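Local coordinates for Ice-binding protein (Flavobacteriaceae bacterium, PDB 5UYT) that probably binds to the surface of ice crystals and checks their growth, through ice-binding domains built as right-handed beta-helices, at residues A[318-329]-A[345-356]; A[370-381]-A[388-399]. All coordinates share one frame; numbering follows the deposited sequence.

How the contacts relate
Contacts 1 and 2 each join consecutive coils of the same beta-solenoid, and each spans a corner between two parallel ladders. They follow one another along the chain and meet where 345-356 lies against 370-381: the NZ of Lys380 reaches the O of Val352 at 2.8 Å, probably a hydrogen bond. Both are partly buried, with mostly aliphatic side chains on the interior face and mostly polar or charged ones outside. The centre of contact 1 lies about 10 Å from the centre of the chain, that of contact 2 about 22 Å. Contact 1 ends in an aspartate-asparagine bond. In contact 2 the outer face carries lysine-glutamate pairs that stop short of salt bridges, and a tyrosine covers the turn.

Contact 1 of 2, residues A[318-329]-A[345-356]; sequences TVLNGKVTLDAQ and STTVNASVELIN
Val319 and Leu320 pair in parallel with Ser345 and Thr346, and after a corner where 345-356 takes two extra residues, strand 323-327 pairs with 351-355, the two axes 4.6 Å apart. On the inner face Leu326 and Leu354 lie side by side, CD1 to CD2 at 3.8 Å, while the same CD1 also meets CG1 of Val352. Leu320, its CG swung away from the backbone N (chi1 173°), lays CD2 against CB of Ala350 at 3.9 Å and fills the inside of the corner. On the outer face the side chains of Lys323 and Glu353 cross at about a right angle, CD of the lysine 3.6 Å from CG of the glutamate, and Thr325 CG2 packs on Ile355 CG1. At the far end Asn356 ND2 donates to Asp327 OD1 (2.9 Å) from above the carboxylate plane; Gln329 N reaches the same oxygen from the opposite face, closing an Asx turn. A leucine at Asp327 would probably leave both donors without their shared acceptor and let the Asn356 amide turn. Strand 305-307 flanks 323-327 on its other side, and Phe336 of strand 336-340 and Trp365 of strand 363-367 meet Leu326 and Val352 from within the coil.

Contact 2 of 2, residues A[370-381]-A[388-399]; sequences AVDLNDYTKFKG and GAVIINTGVEIE
Tyr376 lays one ring face over the backbone of the neighbouring turn, where Gly395 CA sits 3.9 Å from the ring centroid in a CH-pi contact, 23° off the normal. A side chain on Gly395 would run into CE1, so the ring fits a hollow that glycine leaves; Thr394 runs alongside, its CG2 3.7 Å from Tyr376 OH. Inside the corner the bump is Val396: with CG1 anti to the backbone N (chi1 166°), CG2 is pushed in beneath the turn, 3.3 Å from Asn374 O and also touching Leu373 CB and Thr377 CB. Leu373 CB rests on Ile392 CG2 as well, and its CD2 lies over a face of the Phe379 ring. Asn393 fills the notch at the turn's start: its backbone N and its ND2 both donate to Leu373 O, each at 3.0 Å, and water 2 links ND2 to Asp372 OD2. Outside, Lys378 stretches beside Glu397, but NZ stays 4.5 Å from OE1, beyond a salt bridge. Two type II turns, 374-377 and 393-396, thus stack one on the other between parallel ladders, the aligned corners and inward aliphatic stacks of a right-handed beta-helix, here in an ice-binding domain.

Contact 1 of 2, residues A[318-329]-A[345-356]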
# COMPACT_ATOMS: atom_id res chain seq x y z
N THR A 318 -6.25 6.68 -14.97
CA THR A 318 -5.49 6.86 -13.75
C THR A 318 -4.44 7.93 -13.97
O THR A 318 -3.79 7.95 -15.04
CB THR A 318 -4.83 5.53 -13.38
OG1 THR A 318 -5.85 4.59 -13.01
CG2 THR A 318 -3.79 5.70 -12.25
N VAL A 319 -4.28 8.82 -12.99
CA VAL A 319 -3.22 9.81 -13.04
C VAL A 319 -2.30 9.52 -11.85
O VAL A 319 -2.75 9.50 -10.71
CB VAL A 319 -3.78 11.25 -12.92
CG1 VAL A 319 -2.64 12.27 -12.93
CG2 VAL A 319 -4.73 11.53 -14.09
N LEU A 320 -1.02 9.26 -12.12
CA LEU A 320 -0.05 9.15 -11.02
C LEU A 320 0.51 10.55 -10.75
O LEU A 320 1.25 11.12 -11.58
CB LEU A 320 1.09 8.19 -11.39
CG LEU A 320 2.26 8.14 -10.39
CD1 LEU A 320 1.77 7.65 -9.03
CD2 LEU A 320 3.42 7.25 -10.86
N ASN A 321 0.12 11.12 -9.60
CA ASN A 321 0.62 12.44 -9.19
C ASN A 321 1.66 12.18 -8.13
O ASN A 321 1.32 11.67 -7.03
CB ASN A 321 -0.50 13.33 -8.61
CG ASN A 321 -0.02 14.77 -8.31
OD1 ASN A 321 1.16 15.03 -7.98
ND2 ASN A 321 -0.94 15.75 -8.45
N GLY A 322 2.92 12.50 -8.43
CA GLY A 322 3.94 12.34 -7.42
C GLY A 322 4.24 10.85 -7.23
O GLY A 322 4.37 10.11 -8.20
N LYS A 323 4.31 10.45 -5.96
CA LYS A 323 4.87 9.14 -5.64
C LYS A 323 3.83 8.11 -5.23
O LYS A 323 2.92 8.41 -4.44
CB LYS A 323 5.84 9.31 -4.46
CG LYS A 323 6.49 7.98 -4.02
CD LYS A 323 7.63 8.12 -3.02
CE LYS A 323 7.20 8.78 -1.72
NZ LYS A 323 8.32 8.77 -0.71
N VAL A 324 4.02 6.89 -5.73
CA VAL A 324 3.40 5.69 -5.15
C VAL A 324 4.53 4.76 -4.71
O VAL A 324 5.52 4.60 -5.43
CB VAL A 324 2.41 5.01 -6.15
CG1 VAL A 324 3.12 4.52 -7.42
CG2 VAL A 324 1.63 3.88 -5.47
N THR A 325 4.37 4.13 -3.53
CA THR A 325 5.36 3.21 -2.99
C THR A 325 4.78 1.82 -2.88
O THR A 325 3.58 1.65 -2.52
CB THR A 325 5.81 3.69 -1.61
OG1 THR A 325 6.42 4.99 -1.72
CG2 THR A 325 6.79 2.68 -0.96
N LEU A 326 5.60 0.83 -3.26
CA LEU A 326 5.24 -0.58 -3.17
C LEU A 326 6.06 -1.23 -2.07
O LEU A 326 7.28 -1.24 -2.11
CB LEU A 326 5.45 -1.26 -4.55
CG LEU A 326 4.72 -0.48 -5.67
CD1 LEU A 326 5.09 -1.16 -7.00
CD2 LEU A 326 3.19 -0.47 -5.47
N ASP A 327 5.36 -1.77 -1.06
CA ASP A 327 5.98 -2.20 0.19
C ASP A 327 5.80 -3.71 0.25
O ASP A 327 4.67 -4.21 0.44
CB ASP A 327 5.22 -1.51 1.35
CG ASP A 327 5.67 -1.96 2.73
OD1 ASP A 327 6.56 -2.82 2.86
OD2 ASP A 327 5.06 -1.44 3.73
N ALA A 328 6.90 -4.45 0.11
CA ALA A 328 6.85 -5.92 0.16
C ALA A 328 6.83 -6.50 1.57
O ALA A 328 6.73 -7.71 1.72
CB ALA A 328 8.01 -6.52 -0.66
N GLN A 329 6.92 -5.64 2.59
CA GLN A 329 6.88 -6.07 3.99
C GLN A 329 7.90 -7.18 4.32
O GLN A 329 7.65 -8.07 5.17
CB GLN A 329 5.44 -6.46 4.41
CG GLN A 329 4.41 -5.38 4.05
CD GLN A 329 2.99 -5.64 4.60
OE1 GLN A 329 2.36 -4.73 5.14
NE2 GLN A 329 2.47 -6.84 4.42
N SER A 345 -1.67 8.18 -17.11
CA SER A 345 -0.83 9.36 -17.36
C SER A 345 -0.20 9.74 -16.03
O SER A 345 -0.59 9.21 -14.98
CB SER A 345 -1.65 10.53 -17.94
OG SER A 345 -2.65 10.95 -17.00
N THR A 346 0.77 10.66 -16.05
CA THR A 346 1.46 11.03 -14.80
C THR A 346 1.74 12.52 -14.79
O THR A 346 1.72 13.19 -15.85
CB THR A 346 2.81 10.28 -14.57
OG1 THR A 346 3.87 10.87 -15.35
CG2 THR A 346 2.73 8.76 -14.95
N THR A 347 2.09 13.02 -13.62
CA THR A 347 2.69 14.35 -13.52
C THR A 347 4.18 14.29 -13.88
O THR A 347 4.80 13.20 -13.87
CB THR A 347 2.55 14.92 -12.10
OG1 THR A 347 3.18 14.06 -11.17
CG2 THR A 347 1.03 15.06 -11.72
N VAL A 348 4.77 15.44 -14.19
CA VAL A 348 6.25 15.50 -14.20
C VAL A 348 6.78 15.07 -12.83
O VAL A 348 6.09 15.22 -11.80
CB VAL A 348 6.81 16.87 -14.63
CG1 VAL A 348 6.29 17.23 -16.03
CG2 VAL A 348 6.44 17.99 -13.62
N ASN A 349 7.97 14.47 -12.81
CA ASN A 349 8.63 14.06 -11.56
C ASN A 349 7.84 12.99 -10.79
O ASN A 349 8.12 12.76 -9.60
CB ASN A 349 8.81 15.25 -10.58
CG ASN A 349 9.94 16.20 -10.92
OD1 ASN A 349 9.94 17.40 -10.47
ND2 ASN A 349 10.95 15.71 -11.60
N ALA A 350 6.89 12.31 -11.45
CA ALA A 350 6.18 11.23 -10.73
C ALA A 350 7.16 10.08 -10.45
O ALA A 350 8.22 9.99 -11.09
CB ALA A 350 4.96 10.74 -11.53
N SER A 351 6.82 9.19 -9.50
CA SER A 351 7.74 8.12 -9.18
C SER A 351 7.02 6.91 -8.65
O SER A 351 5.93 7.03 -8.06
CB SER A 351 8.87 8.57 -8.19
OG SER A 351 8.34 9.04 -6.93
N VAL A 352 7.65 5.77 -8.88
CA VAL A 352 7.25 4.50 -8.25
C VAL A 352 8.45 4.13 -7.39
O VAL A 352 9.56 3.99 -7.91
CB VAL A 352 6.99 3.42 -9.32
CG1 VAL A 352 6.62 2.07 -8.67
CG2 VAL A 352 5.90 3.90 -10.31
N GLU A 353 8.25 3.97 -6.07
CA GLU A 353 9.35 3.58 -5.21
C GLU A 353 9.07 2.23 -4.57
O GLU A 353 7.91 1.85 -4.41
CB GLU A 353 9.62 4.67 -4.15
CG GLU A 353 9.94 6.01 -4.83
CD GLU A 353 11.27 6.08 -5.58
OE1 GLU A 353 12.15 5.21 -5.35
OE2 GLU A 353 11.46 7.06 -6.39
N LEU A 354 10.14 1.52 -4.25
CA LEU A 354 10.03 0.16 -3.73
C LEU A 354 10.69 0.13 -2.36
O LEU A 354 11.83 0.65 -2.19
CB LEU A 354 10.76 -0.81 -4.68
CG LEU A 354 10.28 -0.74 -6.14
CD1 LEU A 354 11.05 -1.72 -7.04
CD2 LEU A 354 8.80 -1.02 -6.30
N ILE A 355 10.01 -0.46 -1.38
CA ILE A 355 10.56 -0.57 -0.04
C ILE A 355 10.40 -1.96 0.54
O ILE A 355 9.58 -2.75 0.08
CB ILE A 355 9.99 0.48 0.97
CG1 ILE A 355 8.50 0.22 1.29
CG2 ILE A 355 10.20 1.90 0.45
CD1 ILE A 355 7.96 1.09 2.43
N ASN A 356 11.20 -2.24 1.57
CA ASN A 356 11.08 -3.46 2.39
C ASN A 356 11.15 -4.73 1.52
O ASN A 356 10.39 -5.68 1.72
CB ASN A 356 9.80 -3.42 3.24
CG ASN A 356 9.81 -2.25 4.23
OD1 ASN A 356 10.87 -1.85 4.69
ND2 ASN A 356 8.63 -1.71 4.55
O HOH W 1 -5.01 9.39 -17.34

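Contact 2 of 2, residues A[370-381]-A[388-399]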
# COMPACT_ATOMS: atom_id res chain seq x y z
N ALA A 370 -4.14 3.98 -23.39
CA ALA A 370 -2.85 4.66 -23.64
C ALA A 370 -2.01 4.78 -22.38
O ALA A 370 -2.53 4.71 -21.24
CB ALA A 370 -3.12 6.06 -24.23
N VAL A 371 -0.70 4.91 -22.57
CA VAL A 371 0.25 5.07 -21.43
C VAL A 371 1.09 6.30 -21.74
O VAL A 371 1.69 6.37 -22.81
CB VAL A 371 1.17 3.83 -21.31
CG1 VAL A 371 2.26 4.05 -20.24
CG2 VAL A 371 0.33 2.58 -20.96
N ASP A 372 1.11 7.27 -20.84
CA ASP A 372 1.92 8.47 -21.06
C ASP A 372 2.71 8.72 -19.78
O ASP A 372 2.11 8.97 -18.71
CB ASP A 372 1.02 9.64 -21.38
CG ASP A 372 1.79 10.89 -21.76
OD1 ASP A 372 2.90 11.10 -21.23
OD2 ASP A 372 1.28 11.67 -22.59
N LEU A 373 4.02 8.56 -19.86
CA LEU A 373 4.89 8.78 -18.68
C LEU A 373 5.48 10.17 -18.84
O LEU A 373 6.18 10.42 -19.84
CB LEU A 373 6.00 7.71 -18.57
CG LEU A 373 5.40 6.28 -18.44
CD1 LEU A 373 6.58 5.35 -18.25
CD2 LEU A 373 4.43 6.17 -17.25
N ASN A 374 5.10 11.10 -17.97
CA ASN A 374 5.48 12.53 -18.14
C ASN A 374 6.96 12.77 -17.78
O ASN A 374 7.60 11.89 -17.18
CB ASN A 374 4.54 13.38 -17.27
CG ASN A 374 4.23 14.72 -17.89
OD1 ASN A 374 4.99 15.23 -18.71
ND2 ASN A 374 3.12 15.33 -17.45
N ASP A 375 7.51 13.95 -18.15
CA ASP A 375 8.96 14.22 -18.05
C ASP A 375 9.52 13.85 -16.67
O ASP A 375 8.95 14.21 -15.63
CB ASP A 375 9.29 15.71 -18.24
CG ASP A 375 8.72 16.32 -19.53
OD1 ASP A 375 7.87 15.73 -20.23
OD2 ASP A 375 9.14 17.47 -19.82
N TYR A 376 10.67 13.19 -16.67
CA TYR A 376 11.42 12.91 -15.43
C TYR A 376 10.67 12.02 -14.45
O TYR A 376 10.98 11.97 -13.26
CB TYR A 376 12.02 14.22 -14.80
CG TYR A 376 13.06 14.77 -15.71
CD1 TYR A 376 14.32 14.18 -15.76
CD2 TYR A 376 12.75 15.77 -16.65
CE1 TYR A 376 15.29 14.63 -16.64
CE2 TYR A 376 13.72 16.23 -17.56
CZ TYR A 376 14.96 15.63 -17.57
OH TYR A 376 15.92 16.05 -18.47
N THR A 377 9.74 11.24 -14.97
CA THR A 377 9.11 10.18 -14.15
C THR A 377 10.08 9.01 -13.93
O THR A 377 10.84 8.67 -14.82
CB THR A 377 7.81 9.73 -14.81
OG1 THR A 377 6.88 10.84 -14.71
CG2 THR A 377 7.25 8.47 -14.16
N LYS A 378 10.09 8.46 -12.71
CA LYS A 378 10.92 7.31 -12.37
C LYS A 378 9.96 6.16 -12.23
O LYS A 378 9.29 6.01 -11.17
CB LYS A 378 11.74 7.55 -11.09
CG LYS A 378 12.77 8.68 -11.27
CD LYS A 378 13.62 8.91 -10.03
CE LYS A 378 14.78 9.85 -10.40
NZ LYS A 378 15.51 10.18 -9.16
N PHE A 379 9.85 5.35 -13.28
CA PHE A 379 8.84 4.30 -13.31
C PHE A 379 9.49 2.94 -13.07
O PHE A 379 10.66 2.73 -13.46
CB PHE A 379 8.04 4.30 -14.66
CG PHE A 379 6.59 3.85 -14.49
CD1 PHE A 379 5.64 4.74 -13.98
CD2 PHE A 379 6.19 2.54 -14.77
CE1 PHE A 379 4.31 4.36 -13.75
CE2 PHE A 379 4.87 2.14 -14.54
CZ PHE A 379 3.94 3.04 -14.04
N LYS A 380 8.76 2.02 -12.43
CA LYS A 380 9.30 0.69 -12.10
C LYS A 380 8.25 -0.36 -12.39
O LYS A 380 7.06 -0.15 -12.13
CB LYS A 380 9.77 0.62 -10.63
CG LYS A 380 10.94 1.59 -10.39
CD LYS A 380 11.59 1.49 -9.02
CE LYS A 380 12.65 2.59 -8.81
NZ LYS A 380 12.11 3.98 -9.05
N GLY A 381 8.71 -1.48 -12.92
CA GLY A 381 7.84 -2.64 -13.19
C GLY A 381 7.61 -2.82 -14.68
O GLY A 381 8.16 -2.06 -15.49
N GLY A 388 -3.65 1.58 -27.36
CA GLY A 388 -3.48 3.00 -27.14
C GLY A 388 -2.03 3.40 -27.32
O GLY A 388 -1.12 2.60 -27.08
N ALA A 389 -1.84 4.62 -27.79
CA ALA A 389 -0.51 5.13 -28.09
C ALA A 389 0.28 5.26 -26.79
O ALA A 389 -0.30 5.50 -25.71
CB ALA A 389 -0.60 6.47 -28.79
N VAL A 390 1.59 5.07 -26.88
CA VAL A 390 2.42 5.22 -25.71
C VAL A 390 3.37 6.40 -25.95
O VAL A 390 3.96 6.50 -27.04
CB VAL A 390 3.22 3.92 -25.43
CG1 VAL A 390 4.20 4.09 -24.25
CG2 VAL A 390 2.27 2.74 -25.22
N ILE A 391 3.49 7.27 -24.96
CA ILE A 391 4.49 8.35 -25.01
C ILE A 391 5.34 8.26 -23.76
O ILE A 391 4.80 8.21 -22.64
CB ILE A 391 3.84 9.74 -25.06
CG1 ILE A 391 2.94 9.85 -26.28
CG2 ILE A 391 4.92 10.85 -25.07
CD1 ILE A 391 2.11 11.13 -26.30
N ILE A 392 6.66 8.25 -23.93
CA ILE A 392 7.57 8.25 -22.78
C ILE A 392 8.45 9.48 -22.95
O ILE A 392 9.26 9.58 -23.89
CB ILE A 392 8.43 6.98 -22.67
CG1 ILE A 392 7.58 5.72 -22.91
CG2 ILE A 392 9.09 6.95 -21.29
CD1 ILE A 392 8.36 4.43 -22.86
N ASN A 393 8.21 10.45 -22.07
CA ASN A 393 8.76 11.81 -22.24
C ASN A 393 10.17 12.01 -21.73
O ASN A 393 10.74 11.12 -21.10
CB ASN A 393 7.78 12.82 -21.55
CG ASN A 393 6.49 13.03 -22.37
OD1 ASN A 393 6.52 13.68 -23.44
ND2 ASN A 393 5.37 12.44 -21.90
N THR A 394 10.73 13.18 -22.04
CA THR A 394 12.11 13.48 -21.72
C THR A 394 12.54 13.05 -20.31
O THR A 394 11.91 13.43 -19.34
CB THR A 394 12.29 15.00 -21.80
OG1 THR A 394 11.97 15.43 -23.15
CG2 THR A 394 13.77 15.38 -21.46
N GLY A 395 13.63 12.29 -20.22
CA GLY A 395 14.27 12.11 -18.95
C GLY A 395 13.67 10.98 -18.13
O GLY A 395 14.18 10.68 -17.06
N VAL A 396 12.61 10.34 -18.63
CA VAL A 396 11.99 9.23 -17.89
C VAL A 396 13.03 8.12 -17.68
O VAL A 396 13.82 7.83 -18.61
CB VAL A 396 10.76 8.70 -18.65
CG1 VAL A 396 10.33 7.33 -18.07
CG2 VAL A 396 9.60 9.68 -18.51
N GLU A 397 13.02 7.52 -16.47
CA GLU A 397 13.88 6.36 -16.18
C GLU A 397 12.91 5.21 -15.95
O GLU A 397 11.93 5.37 -15.20
CB GLU A 397 14.69 6.62 -14.90
CG GLU A 397 15.67 7.78 -15.09
CD GLU A 397 16.40 8.18 -13.81
OE1 GLU A 397 16.16 7.57 -12.77
OE2 GLU A 397 17.23 9.12 -13.89
N ILE A 398 13.16 4.08 -16.60
CA ILE A 398 12.35 2.87 -16.41
C ILE A 398 13.27 1.72 -15.91
O ILE A 398 14.32 1.44 -16.52
CB ILE A 398 11.68 2.45 -17.75
CG1 ILE A 398 10.52 3.42 -18.11
CG2 ILE A 398 11.14 1.00 -17.73
CD1 ILE A 398 10.52 3.70 -19.60
N GLU A 399 12.90 1.12 -14.79
CA GLU A 399 13.51 -0.14 -14.34
C GLU A 399 12.38 -1.14 -14.53
O GLU A 399 11.46 -1.23 -13.72
CB GLU A 399 13.94 -0.04 -12.88
CG GLU A 399 14.61 -1.26 -12.30
CD GLU A 399 14.88 -1.11 -10.80
OE1 GLU A 399 14.65 0.01 -10.26
OE2 GLU A 399 15.35 -2.10 -10.16
O HOH W 2 2.70 13.73 -23.10
O HOH W 3 13.63 10.28 -14.38